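Local coordinates for protein putative phosphatase (Bacteroides thetaiotaomicron, PDB 3KYA) that is a putative phosphatase of unproven activity that binds zinc and carries an IPT/TIG domain beside what looks like a beta-propeller, at residues 323-328 against 334-339. Residues are numbered along the deposited sequence; the frame is centred on the assembly and turned at random.
Sequences YAYFGV and FMRSDY. With EDO (1,2-ethanediol), chain I.
Reciprocal backbone bonds join Ala324 to Ser337 and Phe326 to Met335, the latter with Phe326 N 2.8 Å from Met335 O. Arg336 NH1 bridges to Asp338 OD1 at 2.8 Å, from above the carboxylate plane, while NE donates to a water that also bonds Tyr325 OH. Asp338 OD2 accepts a hydrogen bond from ethanediol O2, probably left from the crystallisation liquor, and also bonds Tyr68 OH of the second subunit; Tyr323 OH pairs with Glu389. With CG anti to the backbone N (chi1 -175°) and the chain extended as far as NE, Arg336 reaches past the Tyr325 ring edge to Tyr323. There its guanidinium lies flat over one ring face, a cation-pi stack with centres 4.0 Å apart and planes 23° from parallel; Arg336 NH2 comes 3.3 Å from Tyr323 CD2. At the turn end, Phe334 CD2 packs 3.4 Å from Gly327 CA, where a side chain would clash. On the sheet face opposite the tyrosines and Arg336, Phe326 CZ touches Ser337 CB at 3.6 Å. With an alanine here instead of Arg336, Tyr323 would probably lose its stacking cation and Asp338 its salt-bridge mate. This antiparallel hairpin supplies the middle strands of a four-stranded propeller-like blade, its arginine tying aromatic rings to a carboxylate at the subunit interface.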
ATOM      1  N   TYR A 323      -8.155 -15.892  16.144  1.00 13.27           N
ATOM      2  CA  TYR A 323      -8.892 -16.139  14.910  1.00 13.54           C
ATOM      3  C   TYR A 323      -8.119 -17.071  13.991  1.00 13.34           C
ATOM      4  O   TYR A 323      -6.957 -17.398  14.260  1.00 13.93           O
ATOM      5  CB  TYR A 323      -9.267 -14.846  14.188  1.00 13.62           C
ATOM      6  CG  TYR A 323      -8.154 -13.999  13.620  1.00 13.26           C
ATOM      7  CD1 TYR A 323      -7.725 -14.170  12.308  1.00 13.71           C
ATOM      8  CD2 TYR A 323      -7.593 -12.965  14.363  1.00 14.91           C
ATOM      9  CE1 TYR A 323      -6.741 -13.344  11.758  1.00 14.43           C
ATOM     10  CE2 TYR A 323      -6.593 -12.138  13.827  1.00 15.30           C
ATOM     11  CZ  TYR A 323      -6.177 -12.335  12.526  1.00 14.71           C
ATOM     12  OH  TYR A 323      -5.216 -11.503  11.982  1.00 16.26           O
ATOM     13  N   ALA A 324      -8.794 -17.525  12.937  1.00 12.82           N
ATOM     14  CA  ALA A 324      -8.228 -18.427  11.945  1.00 12.65           C
ATOM     15  C   ALA A 324      -8.748 -18.123  10.551  1.00 13.04           C
ATOM     16  O   ALA A 324      -9.840 -17.565  10.392  1.00 13.26           O
ATOM     17  CB  ALA A 324      -8.561 -19.865  12.292  1.00 12.17           C
ATOM     18  N   TYR A 325      -7.949 -18.474   9.549  1.00 13.34           N
ATOM     19  CA  TYR A 325      -8.378 -18.407   8.166  1.00 13.52           C
ATOM     20  C   TYR A 325      -8.579 -19.838   7.658  1.00 13.88           C
ATOM     21  O   TYR A 325      -7.767 -20.722   7.937  1.00 13.51           O
ATOM     22  CB  TYR A 325      -7.365 -17.687   7.264  1.00 13.29           C
ATOM     23  CG  TYR A 325      -7.099 -16.232   7.578  1.00 13.44           C
ATOM     24  CD1 TYR A 325      -8.076 -15.413   8.136  1.00 13.65           C
ATOM     25  CD2 TYR A 325      -5.899 -15.644   7.215  1.00 13.50           C
ATOM     26  CE1 TYR A 325      -7.831 -14.080   8.385  1.00 14.46           C
ATOM     27  CE2 TYR A 325      -5.651 -14.301   7.458  1.00 12.89           C
ATOM     28  CZ  TYR A 325      -6.615 -13.526   8.037  1.00 14.47           C
ATOM     29  OH  TYR A 325      -6.353 -12.198   8.281  1.00 14.63           O
ATOM     30  N   PHE A 326      -9.669 -20.075   6.935  1.00 14.00           N
ATOM     31  CA  PHE A 326      -9.916 -21.372   6.325  1.00 14.45           C
ATOM     32  C   PHE A 326      -9.669 -21.204   4.826  1.00 14.38           C
ATOM     33  O   PHE A 326     -10.408 -20.476   4.151  1.00 13.97           O
ATOM     34  CB  PHE A 326     -11.345 -21.894   6.565  1.00 15.14           C
ATOM     35  CG  PHE A 326     -11.749 -21.992   8.016  1.00 16.86           C
ATOM     36  CD1 PHE A 326     -10.818 -22.207   9.016  1.00 21.16           C
ATOM     37  CD2 PHE A 326     -13.078 -21.971   8.366  1.00 21.91           C
ATOM     38  CE1 PHE A 326     -11.213 -22.333  10.349  1.00 22.56           C
ATOM     39  CE2 PHE A 326     -13.468 -22.108   9.702  1.00 22.76           C
ATOM     40  CZ  PHE A 326     -12.528 -22.280  10.681  1.00 21.40           C
ATOM     41  N   GLY A 327      -8.632 -21.863   4.311  1.00 13.94           N
ATOM     42  CA  GLY A 327      -8.284 -21.775   2.896  1.00 14.02           C
ATOM     43  C   GLY A 327      -9.002 -22.841   2.091  1.00 13.92           C
ATOM     44  O   GLY A 327      -8.672 -24.028   2.207  1.00 14.44           O
ATOM     45  N   VAL A 328      -9.975 -22.419   1.282  1.00 13.55           N
ATOM     46  CA  VAL A 328     -10.785 -23.334   0.464  1.00 13.58           C
ATOM     47  C   VAL A 328     -10.041 -23.560  -0.853  1.00 13.59           C
ATOM     48  O   VAL A 328     -10.168 -22.807  -1.810  1.00 13.61           O
ATOM     49  CB  VAL A 328     -12.230 -22.813   0.269  1.00 13.66           C
ATOM     50  CG1 VAL A 328     -13.096 -23.876  -0.385  1.00 14.07           C
ATOM     51  CG2 VAL A 328     -12.842 -22.426   1.610  1.00 12.73           C
ATOM     52  N   PHE A 334     -10.663 -17.633   0.921  1.00 13.65           N
ATOM     53  CA  PHE A 334     -10.453 -17.831   2.347  1.00 13.27           C
ATOM     54  C   PHE A 334     -11.640 -17.274   3.138  1.00 13.32           C
ATOM     55  O   PHE A 334     -12.196 -16.202   2.796  1.00 13.53           O
ATOM     56  CB  PHE A 334      -9.186 -17.103   2.892  1.00 13.42           C
ATOM     57  CG  PHE A 334      -7.879 -17.749   2.541  1.00 12.64           C
ATOM     58  CD1 PHE A 334      -7.232 -17.438   1.360  1.00 13.27           C
ATOM     59  CD2 PHE A 334      -7.249 -18.615   3.441  1.00 13.75           C
ATOM     60  CE1 PHE A 334      -6.014 -18.046   1.036  1.00 12.93           C
ATOM     61  CE2 PHE A 334      -6.048 -19.219   3.116  1.00 11.70           C
ATOM     62  CZ  PHE A 334      -5.429 -18.918   1.918  1.00 12.97           C
HETATM   63  N   MSE A 335     -12.014 -18.005   4.183  1.00 12.97           N
HETATM   64  CA  MSE A 335     -12.998 -17.570   5.151  1.00 13.36           C
HETATM   65  C   MSE A 335     -12.239 -17.244   6.445  1.00 13.34           C
HETATM   66  O   MSE A 335     -11.098 -17.692   6.638  1.00 13.52           O
HETATM   67  CB  MSE A 335     -14.053 -18.650   5.399  1.00 13.48           C
HETATM   68  CG  MSE A 335     -14.807 -19.100   4.150  1.00 12.88           C
HETATM   69 SE   MSE A 335     -16.235 -20.354   4.545  0.75 13.08          SE
HETATM   70  CE  MSE A 335     -17.494 -19.097   5.312  1.00 10.92           C
ATOM     71  N   ARG A 336     -12.859 -16.445   7.307  1.00 13.21           N
ATOM     72  CA  ARG A 336     -12.290 -16.073   8.586  1.00 13.30           C
ATOM     73  C   ARG A 336     -13.232 -16.508   9.690  1.00 13.90           C
ATOM     74  O   ARG A 336     -14.449 -16.354   9.575  1.00 14.16           O
ATOM     75  CB  ARG A 336     -12.054 -14.576   8.669  1.00 13.52           C
ATOM     76  CG  ARG A 336     -11.347 -14.077   9.937  1.00 13.64           C
ATOM     77  CD  ARG A 336     -11.180 -12.553   9.848  1.00 15.70           C
ATOM     78  NE  ARG A 336     -10.416 -11.934  10.937  1.00 17.84           N
ATOM     79  CZ  ARG A 336     -10.867 -11.773  12.176  1.00 18.14           C
ATOM     80  NH1 ARG A 336     -12.060 -12.230  12.514  1.00 20.62           N
ATOM     81  NH2 ARG A 336     -10.121 -11.182  13.093  1.00 17.79           N
ATOM     82  N   SER A 337     -12.654 -17.031  10.767  1.00 13.80           N
ATOM     83  CA  SER A 337     -13.411 -17.470  11.925  1.00 14.23           C
ATOM     84  C   SER A 337     -12.835 -16.879  13.223  1.00 14.25           C
ATOM     85  O   SER A 337     -11.628 -16.990  13.472  1.00 14.32           O
ATOM     86  CB  SER A 337     -13.388 -19.005  11.958  1.00 14.34           C
ATOM     87  OG  SER A 337     -14.008 -19.534  13.105  1.00 16.11           O
ATOM     88  N   ASP A 338     -13.686 -16.253  14.036  1.00 13.54           N
ATOM     89  CA  ASP A 338     -13.274 -15.725  15.343  1.00 14.05           C
ATOM     90  C   ASP A 338     -13.273 -16.838  16.405  1.00 13.79           C
ATOM     91  O   ASP A 338     -14.054 -17.785  16.322  1.00 13.51           O
ATOM     92  CB  ASP A 338     -14.178 -14.578  15.784  1.00 14.08           C
ATOM     93  CG  ASP A 338     -13.941 -13.316  14.984  1.00 15.80           C
ATOM     94  OD1 ASP A 338     -12.829 -12.749  15.103  1.00 18.46           O
ATOM     95  OD2 ASP A 338     -14.852 -12.889  14.239  1.00 13.76           O
ATOM     96  N   TYR A 339     -12.384 -16.719  17.388  1.00 13.91           N
ATOM     97  CA  TYR A 339     -12.262 -17.715  18.459  1.00 13.60           C
ATOM     98  C   TYR A 339     -12.872 -17.216  19.753  1.00 13.42           C
ATOM     99  O   TYR A 339     -12.469 -16.184  20.267  1.00 13.19           O
ATOM    100  CB  TYR A 339     -10.789 -18.017  18.692  1.00 13.73           C
ATOM    101  CG  TYR A 339     -10.496 -19.194  19.609  1.00 13.59           C
ATOM    102  CD1 TYR A 339     -10.614 -20.500  19.139  1.00 13.66           C
ATOM    103  CD2 TYR A 339     -10.040 -18.995  20.916  1.00 14.22           C
ATOM    104  CE1 TYR A 339     -10.295 -21.607  19.962  1.00 14.29           C
ATOM    105  CE2 TYR A 339      -9.724 -20.089  21.747  1.00 14.40           C
ATOM    106  CZ  TYR A 339      -9.854 -21.385  21.256  1.00 13.72           C
ATOM    107  OH  TYR A 339      -9.539 -22.476  22.047  1.00 14.83           O
TER
HETATM  108  C1  EDO I   8     -14.190  -8.588  14.141  1.00 44.04           C
HETATM  109  O1  EDO I   8     -13.903  -9.405  15.278  1.00 44.45           O
HETATM  110  C2  EDO I   8     -13.941  -9.380  12.872  1.00 44.42           C
HETATM  111  O2  EDO I   8     -14.640 -10.626  12.901  1.00 43.56           O
HETATM  112  O   HOH W   1      -8.072 -10.586   9.532  1.00 19.53           O